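Local coordinates for antisigma-factor antagonist STAS (Rhodobacter sphaeroides, PDB 3LKL), which is the C-terminal STAS domain of a membrane protein that probably belongs to the SulP family of sulfate transporters, and probably has a regulatory role, at residues Gly23-Gly28 against Ser51-Trp56; Asp38-Leu43 against Val68-Arg73. One frame throughout, in Å; residues are numbered along the deposited sequence.

In the fold
Both contacts lie in the STAS domain, about 21 Å apart between centres, on opposite sides of the centre of the chain. Contact 1 is mostly buried: it pairs the short strands 24-25 and 53-55 through a ladder of backbone hydrogen bonds, and the ends of Q24 and H54 reach the second subunit. Contact 2 is a surface contact without a hydrogen bond between its segments; there the loop after helix 30-35 rests on the C-terminal part of helix 58-73 through two phenylalanines and the methylenes of a lysine. No element is common to both, yet helix 58-73 links them, since its residues S60, V61 and L64 pack on L25 or I55 of contact 1.

Contact 1: Gly23-Gly28 against Ser51-Trp56; sequences GQLFYG and SRAHIW
Q24 of strand 24-25 and W56 just after strand 53-55 lie side by side and point the same way, in a short two-stranded parallel sheet of the STAS fold that follows strands 16-22 and 45-50 after a corner in the chain. The indole NE1 of W56 gives its hydrogen to Q24 OE1 at 2.8 Å. The N-H...O angle is 164°, and the donor approaches in the amide's carbonyl plane, on a lone pair, although amide and indole planes are 37° apart. Q24 can present OE1 there because its chain bends at chi2 (-48°). The same oxygen sits at the edge of the H54 ring, 3.3 Å from H54 CD2, with amide and imidazole nearly coplanar. H54 CB lies 3.3 Å above one face of the W56 indole, offset toward its rim. At the dimer interface, Q24 NE2 bonds to D65 OD2 and Q62 OE1, and H54 NE2 to D65 OD1, all of the second subunit. With an alanine in place of W56, Q24 OE1 is likely to be left without its N-H donor, and a gap to open over H54 CB and against V61 of the second subunit.

Backbone bonds fix the register: H54 N to G23 O, L25 N to H54 O, and W56 N to L25 O, each 2.9 Å. On the face carrying L25, A53 and I55 the chemistry is apolar. L25 and I55 cross obliquely, with L25 CD1 3.8 Å from I55 CG1, and both side chains touch S60 of helix 58-73. Where the chain turns its corner, G23 N reaches R52 O at 3.0 Å.

Contact 2: Asp38-Leu43 against Val68-Arg73; sequences DFREPL and VLKFRR
F39 directs its ring edge at the face of F71 in an edge-to-face pair, joining the loop between helix 30-35 and strand 45-50 of the STAS fold to the last turns of helix 58-73. The centroids are 4.8 Å apart and the planes meet at 57°, so the stack is inclined rather than perpendicular. F39 CD1 stands over the centre of the F71 ring, whereas the closest approach is at F39 CE1, 3.5 Å from F71 CE2. F71 is the buried partner: its side chain also touches Y19 and V78 of the main sheet, and the outer ring therefore extends packing that begins at the sheet.

K70 covers one face of F39 with its aliphatic part. K70 CG lies 3.7 Å from the F39 ring centroid, 21° off the ring normal, which defines a CH-pi contact. The lysine starts with CG anti to the backbone N (chi1 -175°) and bends at chi2, a course that takes CE past F39 CB at 4.2 Å. F39 is thus held by an aromatic face at its edge and by methylenes over its own face.

Toward the solvent side the fit becomes loose. The exposed R40, which also touches a crystal neighbour, meets K70 with its CG alone, 4.1 Å from K70 NZ, and the two charged ends are not in contact. K70 NZ instead forms a salt bridge with E74. The loop itself makes a type I beta turn from D38 to E41, closed by E41 N on D38 O at 3.3 Å; that same D38 O lies 3.7 Å from F71 CE1.

Contact 1: Gly23-Gly28 against Ser51-Trp56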
loop_
_atom_site.group_PDB
_atom_site.type_symbol
_atom_site.label_atom_id
_atom_site.label_comp_id
_atom_site.label_asym_id
_atom_site.label_seq_id
_atom_site.Cartn_x
_atom_site.Cartn_y
_atom_site.Cartn_z
ATOM N N GLY A 23 2.892 1.960 -2.129
ATOM C CA GLY A 23 3.507 1.772 -0.809
ATOM C C GLY A 23 2.699 2.410 0.280
ATOM O O GLY A 23 1.464 2.398 0.219
ATOM N N GLN A 24 3.378 3.034 1.236
ATOM C CA GLN A 24 2.710 3.336 2.518
ATOM C C GLN A 24 2.512 4.829 2.776
ATOM O O GLN A 24 3.484 5.565 2.878
ATOM C CB GLN A 24 3.554 2.756 3.660
ATOM C CG GLN A 24 4.082 1.321 3.490
ATOM C CD GLN A 24 3.045 0.316 3.029
ATOM O OE1 GLN A 24 1.879 0.387 3.369
ATOM N NE2 GLN A 24 3.484 -0.609 2.216
ATOM N N LEU A 25 1.270 5.269 2.841
ATOM C CA LEU A 25 0.952 6.645 3.069
ATOM C C LEU A 25 0.492 6.825 4.501
ATOM O O LEU A 25 -0.565 6.311 4.905
ATOM C CB LEU A 25 -0.186 7.108 2.169
ATOM C CG LEU A 25 0.054 7.033 0.661
ATOM C CD1 LEU A 25 -1.241 7.344 -0.188
ATOM C CD2 LEU A 25 1.160 7.971 0.311
ATOM N N PHE A 26 1.259 7.609 5.225
ATOM C CA PHE A 26 0.988 7.874 6.672
ATOM C C PHE A 26 1.627 9.207 6.980
ATOM O O PHE A 26 2.324 9.717 6.143
ATOM C CB PHE A 26 1.605 6.762 7.506
ATOM C CG PHE A 26 3.106 6.798 7.572
ATOM C CD1 PHE A 26 3.747 7.195 8.733
ATOM C CD2 PHE A 26 3.895 6.423 6.488
ATOM C CE1 PHE A 26 5.109 7.196 8.841
ATOM C CE2 PHE A 26 5.294 6.452 6.597
ATOM C CZ PHE A 26 5.888 6.828 7.772
ATOM N N TYR A 27 1.457 9.747 8.189
ATOM C CA TYR A 27 1.862 11.114 8.433
ATOM C C TYR A 27 3.283 11.365 7.997
ATOM O O TYR A 27 3.625 12.440 7.505
ATOM C CB TYR A 27 1.667 11.504 9.930
ATOM C CG TYR A 27 2.651 10.837 10.843
ATOM C CD1 TYR A 27 3.863 11.469 11.164
ATOM C CD2 TYR A 27 2.391 9.551 11.383
ATOM C CE1 TYR A 27 4.793 10.852 11.992
ATOM C CE2 TYR A 27 3.306 8.933 12.217
ATOM C CZ TYR A 27 4.494 9.604 12.525
ATOM O OH TYR A 27 5.412 9.014 13.345
ATOM N N GLY A 28 4.122 10.373 8.161
ATOM C CA GLY A 28 5.526 10.516 7.908
ATOM C C GLY A 28 5.905 10.493 6.441
ATOM O O GLY A 28 7.060 10.602 6.129
ATOM N N SER A 51 -4.139 2.620 -6.017
ATOM C CA SER A 51 -4.444 1.181 -5.956
ATOM C C SER A 51 -3.332 0.325 -5.365
ATOM O O SER A 51 -3.642 -0.642 -4.648
ATOM C CB SER A 51 -4.950 0.608 -7.293
ATOM O OG SER A 51 -4.010 0.792 -8.348
ATOM N N ARG A 52 -2.063 0.752 -5.513
ATOM C CA ARG A 52 -0.937 0.007 -4.989
ATOM C C ARG A 52 -0.438 0.543 -3.662
ATOM O O ARG A 52 0.725 0.341 -3.314
ATOM C CB ARG A 52 0.239 0.083 -5.986
ATOM C CG ARG A 52 0.006 -0.651 -7.286
ATOM C CD ARG A 52 0.782 -0.037 -8.478
ATOM N NE ARG A 52 0.198 -0.515 -9.746
ATOM C CZ ARG A 52 -0.705 0.149 -10.482
ATOM N NH1 ARG A 52 -1.147 1.336 -10.117
ATOM N NH2 ARG A 52 -1.181 -0.381 -11.593
ATOM N N ALA A 53 -1.262 1.294 -2.937
ATOM C CA ALA A 53 -0.780 1.936 -1.721
ATOM C C ALA A 53 -1.774 1.646 -0.590
ATOM O O ALA A 53 -2.864 1.159 -0.839
ATOM C CB ALA A 53 -0.638 3.499 -1.958
ATOM N N HIS A 54 -1.376 1.916 0.632
ATOM C CA HIS A 54 -2.260 1.776 1.777
ATOM C C HIS A 54 -2.247 3.106 2.453
ATOM O O HIS A 54 -1.172 3.701 2.677
ATOM C CB HIS A 54 -1.734 0.798 2.787
ATOM C CG HIS A 54 -1.646 -0.591 2.288
ATOM N ND1 HIS A 54 -2.746 -1.293 1.840
ATOM C CD2 HIS A 54 -0.578 -1.396 2.118
ATOM C CE1 HIS A 54 -2.347 -2.482 1.410
ATOM N NE2 HIS A 54 -1.040 -2.573 1.595
ATOM N N ILE A 55 -3.439 3.585 2.757
ATOM C CA ILE A 55 -3.581 4.849 3.480
ATOM C C ILE A 55 -3.787 4.409 4.949
ATOM O O ILE A 55 -4.698 3.683 5.246
ATOM C CB ILE A 55 -4.743 5.672 2.928
ATOM C CG1 ILE A 55 -4.425 6.103 1.451
ATOM C CG2 ILE A 55 -4.950 6.828 3.790
ATOM C CD1 ILE A 55 -5.572 6.821 0.805
ATOM N N TRP A 56 -2.882 4.844 5.808
ATOM C CA TRP A 56 -2.793 4.363 7.165
ATOM C C TRP A 56 -3.289 5.340 8.196
ATOM O O TRP A 56 -3.363 4.980 9.361
ATOM C CB TRP A 56 -1.342 4.075 7.475
ATOM C CG TRP A 56 -0.827 2.883 6.780
ATOM C CD1 TRP A 56 0.175 2.842 5.898
ATOM C CD2 TRP A 56 -1.293 1.555 6.946
ATOM N NE1 TRP A 56 0.375 1.551 5.467
ATOM C CE2 TRP A 56 -0.497 0.742 6.153
ATOM C CE3 TRP A 56 -2.303 0.967 7.751
ATOM C CZ2 TRP A 56 -0.722 -0.617 6.031
ATOM C CZ3 TRP A 56 -2.476 -0.368 7.692
ATOM C CH2 TRP A 56 -1.709 -1.157 6.828
#

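Contact 2: Asp38-Leu43 against Val68-Arg73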
loop_
_atom_site.group_PDB
_atom_site.type_symbol
_atom_site.label_atom_id
_atom_site.label_comp_id
_atom_site.label_asym_id
_atom_site.label_seq_id
_atom_site.Cartn_x
_atom_site.Cartn_y
_atom_site.Cartn_z
ATOM N N ASP A 38 3.155 18.075 -9.362
ATOM C CA ASP A 38 3.385 19.401 -9.953
ATOM C C ASP A 38 2.029 20.076 -10.173
ATOM O O ASP A 38 1.339 19.939 -11.199
ATOM C CB ASP A 38 4.178 19.251 -11.208
ATOM C CG ASP A 38 4.493 20.561 -11.883
ATOM O OD1 ASP A 38 4.239 21.655 -11.295
ATOM O OD2 ASP A 38 4.983 20.449 -13.039
ATOM N N PHE A 39 1.643 20.775 -9.124
ATOM C CA PHE A 39 0.325 21.349 -9.025
ATOM C C PHE A 39 -0.016 22.375 -10.083
ATOM O O PHE A 39 -1.197 22.437 -10.546
ATOM C CB PHE A 39 0.090 21.870 -7.621
ATOM C CG PHE A 39 -0.160 20.779 -6.630
ATOM C CD1 PHE A 39 -1.199 19.877 -6.843
ATOM C CD2 PHE A 39 0.613 20.636 -5.514
ATOM C CE1 PHE A 39 -1.443 18.888 -5.997
ATOM C CE2 PHE A 39 0.370 19.642 -4.601
ATOM C CZ PHE A 39 -0.675 18.747 -4.835
ATOM N N ARG A 40 0.979 23.087 -10.585
ATOM C CA ARG A 40 0.645 24.147 -11.510
ATOM C C ARG A 40 0.993 23.780 -12.934
ATOM O O ARG A 40 1.045 24.644 -13.777
ATOM C CB ARG A 40 1.323 25.429 -11.083
ATOM C CG ARG A 40 0.920 25.906 -9.617
ATOM C CD ARG A 40 1.987 26.832 -8.979
ATOM N NE ARG A 40 3.303 26.197 -9.179
ATOM C CZ ARG A 40 4.430 26.473 -8.535
ATOM N NH1 ARG A 40 4.488 27.388 -7.555
ATOM N NH2 ARG A 40 5.520 25.790 -8.887
ATOM N N GLU A 41 1.228 22.516 -13.204
ATOM C CA GLU A 41 1.385 22.070 -14.544
ATOM C C GLU A 41 0.053 22.177 -15.208
ATOM O O GLU A 41 -0.927 21.795 -14.670
ATOM C CB GLU A 41 1.895 20.646 -14.592
ATOM C CG GLU A 41 1.852 20.023 -15.963
ATOM C CD GLU A 41 2.273 18.587 -16.018
ATOM O OE1 GLU A 41 2.346 17.913 -15.017
ATOM O OE2 GLU A 41 2.512 18.126 -17.096
ATOM N N PRO A 42 0.011 22.702 -16.401
ATOM C CA PRO A 42 -1.261 22.884 -17.046
ATOM C C PRO A 42 -1.766 21.558 -17.546
ATOM O O PRO A 42 -1.116 20.928 -18.317
ATOM C CB PRO A 42 -0.918 23.816 -18.184
ATOM C CG PRO A 42 0.466 23.573 -18.452
ATOM C CD PRO A 42 1.077 23.347 -17.162
ATOM N N LEU A 43 -2.919 21.139 -17.067
ATOM C CA LEU A 43 -3.465 19.900 -17.483
ATOM C C LEU A 43 -4.933 19.989 -17.526
ATOM O O LEU A 43 -5.553 20.585 -16.708
ATOM C CB LEU A 43 -3.078 18.791 -16.515
ATOM C CG LEU A 43 -1.631 18.394 -16.294
ATOM C CD1 LEU A 43 -1.492 17.577 -15.051
ATOM C CD2 LEU A 43 -1.092 17.665 -17.425
ATOM N N VAL A 68 -6.236 16.675 -4.388
ATOM C CA VAL A 68 -7.381 16.713 -5.299
ATOM C C VAL A 68 -7.911 18.157 -5.436
ATOM O O VAL A 68 -8.083 18.669 -6.550
ATOM C CB VAL A 68 -8.471 15.715 -4.848
ATOM C CG1 VAL A 68 -9.835 15.999 -5.621
ATOM C CG2 VAL A 68 -7.882 14.255 -4.978
ATOM N N LEU A 69 -8.069 18.854 -4.323
ATOM C CA LEU A 69 -8.645 20.203 -4.399
ATOM C C LEU A 69 -7.670 21.187 -5.073
ATOM O O LEU A 69 -8.095 22.077 -5.818
ATOM C CB LEU A 69 -9.056 20.699 -2.974
ATOM C CG LEU A 69 -10.304 19.993 -2.388
ATOM C CD1 LEU A 69 -10.267 19.921 -0.797
ATOM C CD2 LEU A 69 -11.585 20.638 -2.927
ATOM N N LYS A 70 -6.376 21.012 -4.828
ATOM C CA LYS A 70 -5.377 21.878 -5.406
ATOM C C LYS A 70 -5.397 21.672 -6.960
ATOM O O LYS A 70 -5.443 22.672 -7.690
ATOM C CB LYS A 70 -4.063 21.631 -4.746
ATOM C CG LYS A 70 -2.856 22.524 -5.121
ATOM C CD LYS A 70 -3.101 24.083 -5.239
ATOM C CE LYS A 70 -1.732 24.875 -5.400
ATOM N NZ LYS A 70 -1.702 25.970 -6.485
ATOM N N PHE A 71 -5.491 20.431 -7.452
ATOM C CA PHE A 71 -5.486 20.213 -8.918
ATOM C C PHE A 71 -6.711 20.827 -9.500
ATOM O O PHE A 71 -6.616 21.562 -10.493
ATOM C CB PHE A 71 -5.444 18.791 -9.344
ATOM C CG PHE A 71 -4.073 18.239 -9.413
ATOM C CD1 PHE A 71 -3.131 18.753 -10.315
ATOM C CD2 PHE A 71 -3.680 17.295 -8.536
ATOM C CE1 PHE A 71 -1.885 18.246 -10.367
ATOM C CE2 PHE A 71 -2.409 16.778 -8.581
ATOM C CZ PHE A 71 -1.521 17.223 -9.522
ATOM N N ARG A 72 -7.845 20.661 -8.850
ATOM C CA ARG A 72 -9.079 21.240 -9.327
ATOM C C ARG A 72 -9.056 22.733 -9.467
ATOM O O ARG A 72 -9.538 23.253 -10.387
ATOM C CB ARG A 72 -10.217 20.870 -8.419
ATOM C CG ARG A 72 -10.668 19.516 -8.603
ATOM C CD ARG A 72 -12.040 19.390 -8.083
ATOM N NE ARG A 72 -12.355 18.007 -7.884
ATOM C CZ ARG A 72 -13.189 17.536 -6.984
ATOM N NH1 ARG A 72 -13.832 18.345 -6.153
ATOM N NH2 ARG A 72 -13.351 16.249 -6.929
ATOM N N ARG A 73 -8.472 23.377 -8.498
ATOM C CA ARG A 73 -8.345 24.789 -8.420
ATOM C C ARG A 73 -7.567 25.269 -9.606
ATOM O O ARG A 73 -7.866 26.292 -10.130
ATOM C CB ARG A 73 -7.617 25.167 -7.151
ATOM C CG ARG A 73 -8.070 26.405 -6.509
ATOM C CD ARG A 73 -8.267 26.272 -5.011
ATOM N NE ARG A 73 -7.074 25.805 -4.356
ATOM C CZ ARG A 73 -7.059 24.923 -3.379
ATOM N NH1 ARG A 73 -5.920 24.546 -2.863
ATOM N NH2 ARG A 73 -8.184 24.452 -2.917
#